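Local coordinates for putative dehydratase (Salmonella enterica subsp. enterica serovar Enteritidis, PDB 3TW9), which catalyses, weakly and with one magnesium ion per subunit, the dehydration of D-gluconate to 2-dehydro-3-deoxy-D-gluconate, and probably has no significant part in D-gluconate breakdown in vivo, at residues Ala72-Ile77 / Ile111-Ala115; Asp120-Trp124 / Gly328-Pro332; Pro215-Pro221 / Met431-Pro435; Tyr224-Pro229 / Leu261-Leu265; Pro41-Leu46 / Ala384-Phe389. All blocks are in the same frame, centred on the assembly; numbering follows the deposited sequence.

Contact 1 of 5, residues Ala72-Ile77 / Ile111-Ala115; sequences AVKSAI and IMNNA
No aromatic ring or other flat side-chain group carries the contact where V73 and I111 meet. N114 meets V73 CG2 through its CB. The meeting is one of methyls and branched aliphatic chains. Helices 70-85 and 110-131 of the N-terminal capping domain pass each other here at -59°, with their axes 8.9 Å apart.

I111 reaches across with both branches. Its CD1 lies 3.8 Å from A72 CB. Its CG2 is 4.0 Å from V73 CG2, and the two side chains run at a slant to each other. V73 CG1 is anti to the backbone N (chi1 174°), which leaves CG2 beside that N and facing I111.

One turn on, the small A115 lets the helices come close. I77 CG1 lies 3.7 Å from A115 CB and equally near A115 CA. A76 CB approaches the same methyl at 4.2 Å. Beyond this face, V73 and I77 rest on A64, and I111 rests on F66.

With nothing polar joining the segments, shape and dispersion hold the pair together. The backbone O of A115 is buried here and has no partner in the model, probably a small polar cost within an apolar joint.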
# COMPACT_ATOMS: atom_id res chain seq x y z
N ALA C 72 3.08 29.93 8.15
CA ALA C 72 1.73 29.52 7.74
C ALA C 72 1.42 28.06 8.12
O ALA C 72 0.29 27.73 8.50
CB ALA C 72 1.50 29.80 6.24
N VAL C 73 2.44 27.20 8.02
CA VAL C 73 2.35 25.83 8.53
C VAL C 73 2.05 25.80 10.05
O VAL C 73 1.16 25.09 10.49
CB VAL C 73 3.61 25.02 8.19
CG1 VAL C 73 3.57 23.62 8.86
CG2 VAL C 73 3.75 24.89 6.66
N LYS C 74 2.79 26.60 10.82
CA LYS C 74 2.53 26.75 12.26
C LYS C 74 1.11 27.23 12.53
O LYS C 74 0.42 26.64 13.36
CB LYS C 74 3.53 27.71 12.91
CG LYS C 74 3.22 28.01 14.39
CD LYS C 74 4.26 28.94 15.02
CE LYS C 74 3.98 29.15 16.51
NZ LYS C 74 4.09 27.88 17.29
N SER C 75 0.68 28.26 11.79
CA SER C 75 -0.69 28.78 11.94
C SER C 75 -1.72 27.67 11.71
O SER C 75 -2.62 27.48 12.52
CB SER C 75 -0.93 30.02 11.03
OG SER C 75 -2.27 30.48 11.17
N ALA C 76 -1.56 26.91 10.62
CA ALA C 76 -2.47 25.83 10.31
C ALA C 76 -2.55 24.76 11.40
O ALA C 76 -3.66 24.36 11.78
CB ALA C 76 -2.13 25.21 8.95
N ILE C 77 -1.40 24.35 11.93
CA ILE C 77 -1.34 23.35 13.01
C ILE C 77 -1.92 23.90 14.32
O ILE C 77 -2.82 23.27 14.89
CB ILE C 77 0.10 22.84 13.27
CG1 ILE C 77 0.68 22.21 12.00
CG2 ILE C 77 0.13 21.80 14.42
CD1 ILE C 77 2.21 22.12 11.99
N ILE C 111 0.94 23.53 2.24
CA ILE C 111 0.75 23.93 3.62
C ILE C 111 -0.17 22.94 4.38
O ILE C 111 0.19 22.43 5.46
CB ILE C 111 0.29 25.41 3.78
CG1 ILE C 111 1.30 26.39 3.19
CG2 ILE C 111 0.10 25.73 5.30
CD1 ILE C 111 0.72 27.83 3.10
N MET C 112 -1.31 22.62 3.77
CA MET C 112 -2.24 21.61 4.31
C MET C 112 -1.57 20.26 4.57
O MET C 112 -1.74 19.68 5.62
CB MET C 112 -3.44 21.40 3.36
CG MET C 112 -4.22 22.67 3.00
SD MET C 112 -5.09 23.34 4.44
CE MET C 112 -6.37 22.14 4.73
N ASN C 113 -0.83 19.76 3.59
CA ASN C 113 -0.23 18.43 3.71
C ASN C 113 0.84 18.40 4.82
O ASN C 113 1.00 17.38 5.52
CB ASN C 113 0.39 18.00 2.40
CG ASN C 113 -0.65 17.79 1.25
OD1 ASN C 113 -1.86 17.93 1.43
ND2 ASN C 113 -0.15 17.49 0.06
N ASN C 114 1.59 19.51 4.95
CA ASN C 114 2.66 19.58 5.97
C ASN C 114 2.11 19.60 7.40
O ASN C 114 2.64 18.94 8.29
CB ASN C 114 3.62 20.74 5.70
CG ASN C 114 4.77 20.35 4.78
OD1 ASN C 114 4.74 20.59 3.56
ND2 ASN C 114 5.77 19.71 5.34
N ALA C 115 1.01 20.32 7.59
CA ALA C 115 0.26 20.27 8.86
C ALA C 115 -0.19 18.87 9.21
O ALA C 115 -0.06 18.46 10.36
CB ALA C 115 -0.95 21.21 8.81

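Contact 2 of 5, residues Asp120-Trp124 / Gly328-Pro332; sequences DMALW and GGITP
D120 and T331 join the capping domain to the (beta/alpha)7-beta barrel of this enolase-superfamily enzyme. The aspartate comes from helix 110-131. The threonine is in the first turn of barrel helix 330-342, with G329 at its N-cap.

D120 CB passes 3.9 Å from G328 O. CG stands anti to the backbone N (chi1 -177°), which carries the carboxylate across to the start of the barrel helix. OD1 accepts a short 2.5 Å bond from T331 OG1 on its syn lone pair. OD2 accepts from T331 N at 2.8 Å, in a nearly straight bond (175°). That N-H arrives on the syn side but 29° out of the carboxylate plane. One threonine thus holds both oxygens and fixes the rotation of the group. The helix start would probably stabilise its negative charge.

I330 fills the space next to this pair. Its CG2 makes a CH-pi contact 3.7 Å from the centroid of the W124 five-membered ring. Its CG1 lies near M121 CG, crossing it at about a right angle. W124 also packs on L138 of the second subunit. At the indole edge, W124 NE1 gives its hydrogen to T331 OG1, 3.0 Å away and close to the ring plane.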
# COMPACT_ATOMS: atom_id res chain seq x y z
N ASP C 120 0.80 13.08 11.56
CA ASP C 120 0.86 11.69 11.14
C ASP C 120 2.16 11.02 11.59
O ASP C 120 2.15 9.91 12.16
CB ASP C 120 0.69 11.58 9.62
CG ASP C 120 0.67 10.16 9.14
OD1 ASP C 120 -0.36 9.49 9.34
OD2 ASP C 120 1.71 9.71 8.60
N MET C 121 3.27 11.69 11.31
CA MET C 121 4.60 11.17 11.68
C MET C 121 4.71 11.02 13.21
O MET C 121 5.20 10.00 13.69
CB MET C 121 5.72 12.07 11.17
CG MET C 121 5.93 12.10 9.68
SD MET C 121 7.52 12.84 9.39
CE MET C 121 7.44 13.03 7.61
N ALA C 122 4.24 12.02 13.96
CA ALA C 122 4.25 11.95 15.44
C ALA C 122 3.47 10.76 15.94
O ALA C 122 3.89 10.08 16.84
CB ALA C 122 3.71 13.23 16.05
N LEU C 123 2.32 10.49 15.31
CA LEU C 123 1.50 9.33 15.71
C LEU C 123 2.20 8.00 15.43
O LEU C 123 2.11 7.08 16.24
CB LEU C 123 0.13 9.35 15.03
CG LEU C 123 -0.76 10.55 15.39
CD1 LEU C 123 -2.07 10.50 14.62
CD2 LEU C 123 -1.05 10.63 16.89
N TRP C 124 2.89 7.91 14.29
CA TRP C 124 3.69 6.71 13.97
C TRP C 124 4.80 6.51 15.01
O TRP C 124 5.04 5.40 15.44
CB TRP C 124 4.26 6.77 12.55
CG TRP C 124 3.26 6.31 11.51
CD1 TRP C 124 2.56 7.09 10.63
CD2 TRP C 124 2.82 4.95 11.29
NE1 TRP C 124 1.73 6.31 9.86
CE2 TRP C 124 1.86 4.99 10.26
CE3 TRP C 124 3.14 3.71 11.87
CZ2 TRP C 124 1.21 3.83 9.78
CZ3 TRP C 124 2.50 2.55 11.40
CH2 TRP C 124 1.55 2.62 10.36
N GLY C 328 1.88 14.68 3.02
CA GLY C 328 1.07 14.41 4.20
C GLY C 328 1.53 13.35 5.18
O GLY C 328 0.73 12.91 5.99
N GLY C 329 2.79 12.95 5.12
CA GLY C 329 3.27 12.00 6.14
C GLY C 329 3.60 10.60 5.68
O GLY C 329 3.57 10.29 4.48
N ILE C 330 3.87 9.75 6.68
CA ILE C 330 4.19 8.32 6.48
C ILE C 330 2.99 7.55 5.95
O ILE C 330 3.13 6.71 5.06
CB ILE C 330 4.74 7.72 7.82
CG1 ILE C 330 6.15 8.25 8.08
CG2 ILE C 330 4.70 6.17 7.84
CD1 ILE C 330 6.72 7.95 9.47
N THR C 331 1.79 7.85 6.48
CA THR C 331 0.58 7.17 6.01
C THR C 331 0.43 7.29 4.48
O THR C 331 0.42 6.26 3.79
CB THR C 331 -0.67 7.64 6.79
OG1 THR C 331 -0.54 7.25 8.17
CG2 THR C 331 -1.97 7.07 6.18
N PRO C 332 0.38 8.51 3.92
CA PRO C 332 0.29 8.54 2.46
C PRO C 332 1.53 8.12 1.69
O PRO C 332 1.41 7.53 0.61
CB PRO C 332 -0.06 10.00 2.15
CG PRO C 332 0.42 10.75 3.37
CD PRO C 332 0.11 9.84 4.50

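Contact 3 of 5, residues Pro215-Pro221 / Met431-Pro435; sequences PGIYFDP and MARTP
Y218 and R433 mark the tightly packed part of this contact. CB of R433 stands over the centre of the Y218 ring, 4.0 Å from its centroid, in a CH-pi contact. The aliphatic chain then runs extended from CG to NE and passes Y218 OH with its CD. The phenol OH is bonded to T214 O. P435 O lies at the ring edge, near its plane, and T434 O comes in obliquely at CE2.

P435 packs closely too. Its CD is 3.2 Å from F219 O and also meets P221 CD. I217 N gives a 2.7 Å bond to M431 O, nearly straight at 171°. R433 N bonds to I217 O at 3.0 Å. F219 N bonds to R433 O at 2.8 Å. This is the alternation of a short parallel strand pair with two bridges, I217 beside A432 and Y218 beside R433. Strand 432-433 is the middle of a small mixed sheet, with 439-440 antiparallel on its far side. The C-terminal tail is thereby attached to the segment leading into barrel helix 221-239. D220 is the N-cap of that helix. Its OD1 bonds to A223 N and its OD2 to K207 N.

The P215 end is looser and more open to solvent. R433 NE bonds to P215 O at 2.9 Å, with the oxygen near the guanidinium plane. A water donates to the same P215 O and accepts from R433 NH2 at 3.2 Å. NH1 turns to G437 O. M431 is exposed, and its CG lies 3.7 Å from P215 O.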
# COMPACT_ATOMS: atom_id res chain seq x y z
N PRO C 215 14.48 42.73 -12.09
CA PRO C 215 15.34 41.93 -11.19
C PRO C 215 14.94 40.45 -11.12
O PRO C 215 13.74 40.10 -11.17
CB PRO C 215 15.14 42.59 -9.82
CG PRO C 215 14.81 44.02 -10.16
CD PRO C 215 13.97 43.94 -11.42
N GLY C 216 15.95 39.61 -11.04
CA GLY C 216 15.76 38.19 -10.84
C GLY C 216 17.06 37.47 -11.03
O GLY C 216 18.09 38.08 -11.36
N ILE C 217 17.03 36.15 -10.82
CA ILE C 217 18.19 35.33 -11.07
C ILE C 217 18.09 34.79 -12.48
O ILE C 217 17.30 33.86 -12.76
CB ILE C 217 18.36 34.17 -10.05
CG1 ILE C 217 18.14 34.64 -8.59
CG2 ILE C 217 19.72 33.52 -10.24
CD1 ILE C 217 19.06 35.76 -8.09
N TYR C 218 18.93 35.34 -13.36
CA TYR C 218 18.85 35.04 -14.78
C TYR C 218 19.47 33.71 -15.15
O TYR C 218 20.50 33.31 -14.59
CB TYR C 218 19.40 36.19 -15.64
CG TYR C 218 18.38 37.27 -15.79
CD1 TYR C 218 18.04 38.08 -14.71
CD2 TYR C 218 17.71 37.47 -17.01
CE1 TYR C 218 17.05 39.08 -14.82
CE2 TYR C 218 16.72 38.46 -17.13
CZ TYR C 218 16.41 39.27 -16.03
OH TYR C 218 15.44 40.24 -16.13
N PHE C 219 18.82 33.00 -16.06
CA PHE C 219 19.29 31.69 -16.48
C PHE C 219 18.97 31.49 -17.95
O PHE C 219 17.90 31.89 -18.41
CB PHE C 219 18.58 30.62 -15.64
CG PHE C 219 18.95 29.20 -16.00
CD1 PHE C 219 20.23 28.70 -15.70
CD2 PHE C 219 18.01 28.36 -16.59
CE1 PHE C 219 20.58 27.39 -16.00
CE2 PHE C 219 18.34 27.03 -16.90
CZ PHE C 219 19.62 26.56 -16.59
N ASP C 220 19.89 30.87 -18.68
CA ASP C 220 19.69 30.59 -20.09
C ASP C 220 19.44 29.10 -20.29
O ASP C 220 20.39 28.30 -20.28
CB ASP C 220 20.90 31.02 -20.91
CG ASP C 220 20.66 30.93 -22.41
OD1 ASP C 220 19.92 30.05 -22.88
OD2 ASP C 220 21.22 31.75 -23.14
N PRO C 221 18.16 28.71 -20.48
CA PRO C 221 17.82 27.28 -20.55
C PRO C 221 18.38 26.58 -21.77
O PRO C 221 18.64 25.38 -21.72
CB PRO C 221 16.28 27.29 -20.59
CG PRO C 221 15.92 28.64 -21.10
CD PRO C 221 16.98 29.57 -20.62
N MET C 431 13.00 33.53 -7.84
CA MET C 431 12.70 34.57 -8.81
C MET C 431 13.63 34.32 -9.98
O MET C 431 14.64 35.01 -10.15
CB MET C 431 12.90 35.99 -8.24
CG MET C 431 12.62 37.16 -9.26
SD MET C 431 10.91 37.22 -9.81
CE MET C 431 10.25 37.88 -8.32
N ALA C 432 13.31 33.28 -10.74
CA ALA C 432 14.13 32.84 -11.86
C ALA C 432 13.60 33.50 -13.10
O ALA C 432 12.39 33.59 -13.29
CB ALA C 432 14.06 31.33 -11.99
N ARG C 433 14.50 34.02 -13.93
CA ARG C 433 14.09 34.65 -15.19
C ARG C 433 14.95 34.17 -16.37
O ARG C 433 16.15 33.96 -16.23
CB ARG C 433 14.10 36.19 -15.09
CG ARG C 433 13.04 36.75 -14.14
CD ARG C 433 12.95 38.29 -14.19
NE ARG C 433 12.02 38.81 -13.17
CZ ARG C 433 10.70 38.90 -13.32
NH1 ARG C 433 10.08 38.49 -14.43
NH2 ARG C 433 9.97 39.40 -12.33
N THR C 434 14.33 33.99 -17.54
CA THR C 434 15.07 33.63 -18.75
C THR C 434 15.70 34.90 -19.33
O THR C 434 15.41 35.99 -18.83
CB THR C 434 14.14 32.94 -19.79
OG1 THR C 434 13.05 33.80 -20.11
CG2 THR C 434 13.60 31.62 -19.22
N PRO C 435 16.57 34.78 -20.35
CA PRO C 435 17.27 35.99 -20.81
C PRO C 435 16.42 37.21 -21.15
O PRO C 435 16.85 38.33 -20.84
CB PRO C 435 18.04 35.48 -22.03
CG PRO C 435 18.44 34.11 -21.58
CD PRO C 435 17.15 33.58 -21.02
O HOH W 1 11.49 40.67 -9.80

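Contact 4 of 5, residues Tyr224-Pro229 / Leu261-Leu265; sequences YAKSVP and LAKTL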
# COMPACT_ATOMS: atom_id res chain seq x y z
N TYR C 224 22.13 25.99 -21.24
CA TYR C 224 22.18 24.91 -20.26
C TYR C 224 22.02 23.56 -20.94
O TYR C 224 22.83 22.64 -20.75
CB TYR C 224 21.11 25.13 -19.17
CG TYR C 224 20.67 23.84 -18.48
CD1 TYR C 224 21.51 23.18 -17.57
CD2 TYR C 224 19.43 23.26 -18.78
CE1 TYR C 224 21.11 21.99 -16.96
CE2 TYR C 224 19.03 22.07 -18.19
CZ TYR C 224 19.88 21.43 -17.29
OH TYR C 224 19.47 20.25 -16.69
N ALA C 225 20.97 23.43 -21.75
CA ALA C 225 20.58 22.14 -22.30
C ALA C 225 21.61 21.63 -23.32
O ALA C 225 21.83 20.42 -23.44
CB ALA C 225 19.24 22.24 -22.95
N LYS C 226 22.24 22.57 -24.03
CA LYS C 226 23.27 22.23 -25.01
C LYS C 226 24.59 21.88 -24.33
O LYS C 226 25.45 21.23 -24.95
CB LYS C 226 23.46 23.36 -26.02
CG LYS C 226 22.27 23.61 -26.95
CD LYS C 226 22.58 24.71 -27.95
CE LYS C 226 21.38 25.04 -28.82
NZ LYS C 226 20.43 25.89 -28.08
N SER C 227 24.74 22.27 -23.07
CA SER C 227 25.99 22.05 -22.32
C SER C 227 26.03 20.81 -21.44
O SER C 227 27.11 20.31 -21.13
CB SER C 227 26.33 23.29 -21.49
OG SER C 227 26.39 24.41 -22.35
N VAL C 228 24.87 20.32 -21.02
CA VAL C 228 24.81 19.13 -20.17
C VAL C 228 25.48 17.88 -20.79
O VAL C 228 26.22 17.21 -20.09
CB VAL C 228 23.37 18.85 -19.61
CG1 VAL C 228 23.30 17.55 -18.76
CG2 VAL C 228 22.95 20.00 -18.77
N PRO C 229 25.22 17.56 -22.09
CA PRO C 229 25.85 16.35 -22.58
C PRO C 229 27.39 16.43 -22.57
O PRO C 229 28.04 15.42 -22.31
CB PRO C 229 25.34 16.23 -24.02
CG PRO C 229 23.99 16.91 -23.98
CD PRO C 229 24.21 18.07 -23.06
N LEU C 261 17.09 16.18 -24.33
CA LEU C 261 18.18 16.03 -23.40
C LEU C 261 18.25 14.60 -22.83
O LEU C 261 19.32 13.99 -22.76
CB LEU C 261 18.05 17.05 -22.27
CG LEU C 261 19.16 17.08 -21.22
CD1 LEU C 261 20.53 17.44 -21.83
CD2 LEU C 261 18.78 18.07 -20.13
N ALA C 262 17.09 14.07 -22.45
CA ALA C 262 16.99 12.65 -22.05
C ALA C 262 17.60 11.72 -23.10
O ALA C 262 18.39 10.82 -22.79
CB ALA C 262 15.51 12.28 -21.78
N LYS C 263 17.25 11.94 -24.35
CA LYS C 263 17.80 11.15 -25.45
C LYS C 263 19.32 11.30 -25.60
O LYS C 263 20.03 10.31 -25.75
CB LYS C 263 17.10 11.46 -26.77
CG LYS C 263 15.60 11.04 -26.76
CD LYS C 263 14.85 11.56 -28.01
CE LYS C 263 15.29 10.87 -29.30
NZ LYS C 263 14.45 11.26 -30.47
N THR C 264 19.80 12.54 -25.52
CA THR C 264 21.25 12.79 -25.66
C THR C 264 22.09 12.21 -24.51
O THR C 264 23.27 11.92 -24.70
CB THR C 264 21.57 14.30 -25.83
OG1 THR C 264 21.11 15.04 -24.70
CG2 THR C 264 20.88 14.83 -27.08
N LEU C 265 21.47 12.04 -23.35
CA LEU C 265 22.15 11.54 -22.14
C LEU C 265 22.07 10.03 -21.96
O LEU C 265 22.67 9.49 -21.04
CB LEU C 265 21.62 12.23 -20.89
CG LEU C 265 21.86 13.75 -20.77
CD1 LEU C 265 21.24 14.28 -19.52
CD2 LEU C 265 23.36 14.10 -20.81
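L261 meets V228 and P229 at the centre of the apolar packing. L261 is a knob in a hole formed by Y224, A225, V228 and P229. Its CD1 does most of the touching: it lies 3.9 Å from V228 CB, equally near P229 CD, and 3.6 Å from A225 O. Its CD2 points to the far end of Y224, 4.1 Å from the OH. L265 forms a second apolar patch one turn later. Its CD1 meets V228 CG1 at 3.9 Å, the two side chains crossing at about a right angle. Its CD2 lies 3.8 Å from P229 CA.

The polar interactions lie within the segments or reach outside them. T264 OG1 donates to L261 O at 2.8 Å, and L261 O also takes the helical bond from L265 N. The T264 hydroxyl sits between its own backbone N and carbonyl carbon (chi1 60°), a position that folds it back onto the helix. The same oxygen is 3.5 Å from P229 CG. Y224 OH is bonded to H247 NE2, and its ring makes a cation-pi contact with R252. These two partners probably help hold the tyrosine in place.

In the backbone, P229 has no N-H to give, and helix 221-239 is kinked there. Y224 O receives bonds from both S227 N and V228 N.

The two segment axes are 9.8 Å apart and only 13° from parallel. Strand 244-248, which carries the magnesium ligand D248, lies between these helices in sequence. This is the side-by-side packing of consecutive outer helices in the beta/alpha barrel.

Contact 5 of 5, residues Pro41-Leu46 / Ala384-Phe389; sequences PGGIDL and ALRDVF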
# COMPACT_ATOMS: atom_id res chain seq x y z
N PRO C 41 18.43 25.15 13.24
CA PRO C 41 19.84 24.91 13.61
C PRO C 41 20.81 24.79 12.44
O PRO C 41 22.02 25.04 12.60
CB PRO C 41 19.77 23.57 14.37
CG PRO C 41 18.35 23.38 14.72
CD PRO C 41 17.58 24.01 13.61
N GLY C 42 20.29 24.40 11.27
CA GLY C 42 21.07 24.34 10.05
C GLY C 42 20.97 25.58 9.20
O GLY C 42 21.36 25.57 8.03
N GLY C 43 20.42 26.66 9.77
CA GLY C 43 20.23 27.91 9.02
C GLY C 43 19.09 27.84 8.02
O GLY C 43 19.01 28.65 7.09
N ILE C 44 18.19 26.87 8.22
CA ILE C 44 17.04 26.65 7.31
C ILE C 44 15.82 26.43 8.22
O ILE C 44 15.86 25.59 9.13
CB ILE C 44 17.25 25.38 6.43
CG1 ILE C 44 18.46 25.52 5.49
CG2 ILE C 44 15.99 25.10 5.60
CD1 ILE C 44 18.97 24.21 4.89
N ASP C 45 14.74 27.19 8.01
CA ASP C 45 13.56 27.09 8.89
C ASP C 45 12.93 25.69 8.86
O ASP C 45 12.64 25.16 7.78
CB ASP C 45 12.49 28.12 8.47
CG ASP C 45 12.91 29.56 8.77
OD1 ASP C 45 13.98 29.81 9.38
OD2 ASP C 45 12.14 30.46 8.39
N LEU C 46 12.73 25.12 10.04
CA LEU C 46 12.11 23.81 10.21
C LEU C 46 10.86 23.91 11.08
O LEU C 46 10.78 24.77 11.97
CB LEU C 46 13.08 22.81 10.86
CG LEU C 46 14.50 22.68 10.33
CD1 LEU C 46 15.33 21.74 11.23
CD2 LEU C 46 14.53 22.22 8.83
N ALA C 384 24.90 21.84 15.17
CA ALA C 384 23.67 22.28 15.81
C ALA C 384 22.50 21.31 15.56
O ALA C 384 21.78 20.94 16.48
CB ALA C 384 23.32 23.68 15.37
N LEU C 385 22.34 20.87 14.31
CA LEU C 385 21.28 19.90 14.00
C LEU C 385 21.42 18.63 14.81
O LEU C 385 20.43 18.13 15.33
CB LEU C 385 21.26 19.55 12.51
CG LEU C 385 20.59 20.60 11.63
CD1 LEU C 385 20.91 20.30 10.18
CD2 LEU C 385 19.09 20.65 11.89
N ARG C 386 22.64 18.11 14.91
CA ARG C 386 22.90 16.89 15.68
C ARG C 386 22.62 17.09 17.17
O ARG C 386 22.14 16.18 17.86
CB ARG C 386 24.34 16.40 15.45
CG ARG C 386 24.54 15.60 14.16
CD ARG C 386 26.01 15.11 13.98
NE ARG C 386 26.93 16.22 13.72
CZ ARG C 386 27.21 16.70 12.51
NH1 ARG C 386 26.64 16.17 11.44
NH2 ARG C 386 28.06 17.72 12.37
N ASP C 387 22.90 18.30 17.65
CA ASP C 387 22.80 18.65 19.06
C ASP C 387 21.33 18.79 19.44
O ASP C 387 20.88 18.25 20.46
CB ASP C 387 23.55 19.98 19.31
CG ASP C 387 23.74 20.30 20.78
OD1 ASP C 387 23.81 19.37 21.61
OD2 ASP C 387 23.83 21.49 21.12
N VAL C 388 20.58 19.48 18.59
CA VAL C 388 19.16 19.73 18.81
C VAL C 388 18.32 18.46 18.66
O VAL C 388 17.35 18.25 19.38
CB VAL C 388 18.63 20.89 17.91
CG1 VAL C 388 17.08 21.02 18.00
CG2 VAL C 388 19.27 22.23 18.32
N PHE C 389 18.75 17.60 17.73
CA PHE C 389 18.01 16.38 17.38
C PHE C 389 18.83 15.11 17.63
O PHE C 389 19.37 14.53 16.67
CB PHE C 389 17.61 16.39 15.90
CG PHE C 389 16.63 17.46 15.52
CD1 PHE C 389 15.26 17.22 15.60
CD2 PHE C 389 17.09 18.70 15.06
CE1 PHE C 389 14.34 18.21 15.24
CE2 PHE C 389 16.19 19.69 14.69
CZ PHE C 389 14.80 19.44 14.79
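P41 and A384 have the nearest CA atoms of this contact, 5.1 Å apart. Segment 41-46 is an irregular turn that follows strand 31-39 and ends in the first residue of strand 46-53, in the antiparallel sheet of the capping domain. It turns at G43, which has positive phi (74°). Segment 384-389 is helical up to V388, and F389 leaves the helix. The contact thus joins the capping domain to the short helix 383-388 that follows barrel strand 376-377.

P41 is the central side chain. Its CB packs 3.7 Å from A384 CB and 3.9 Å from L385 CD2. N382 supports this from outside the segments: its ND2 bonds to P41 O and its OD1 takes the L385 N-H.

L385 lies between P41 and L46. CG is set beside its own backbone N (chi1 -79°), and the chain beyond it comes nearer the turn. CD2 meets L46 CD1 at 4.0 Å, while CG is 3.8 Å from G42 N. L46 CD1 also touches F389 CE2, approaching the ring at a slant. Both L46 and F389 rest on P357 of helix 357-369. The side chain of L46 is about 6 Å from that of D354, a substrate-binding residue, so the turn is near the active site. P41 CG comes to the F389 ring at its edge, 4.3 Å from CE2, and lies 3.9 Å from V388 CG2.

Overall arrangement
From the N terminus, the turn 41-46 opens contact 5, which closes only at 384-389. Contact 1 opens and closes within that span, between two capping-domain helices. Contact 2 follows on the same helix 110-131 and touches contact 1 where N113 CB meets G328. It closes at 328-332, tying the capping domain to the barrel. Contact 3 opens at 215-221 and closes at 431-435, so it crosses contacts 2 and 5. It brings in the C-terminal tail. Contact 4 lies within the spans of contacts 2, 3 and 5 and joins neighbouring barrel helices. F219 CZ touches Y224 CB, linking contacts 3 and 4, while contact 2 is about 38 Å from contact 4, centre to centre.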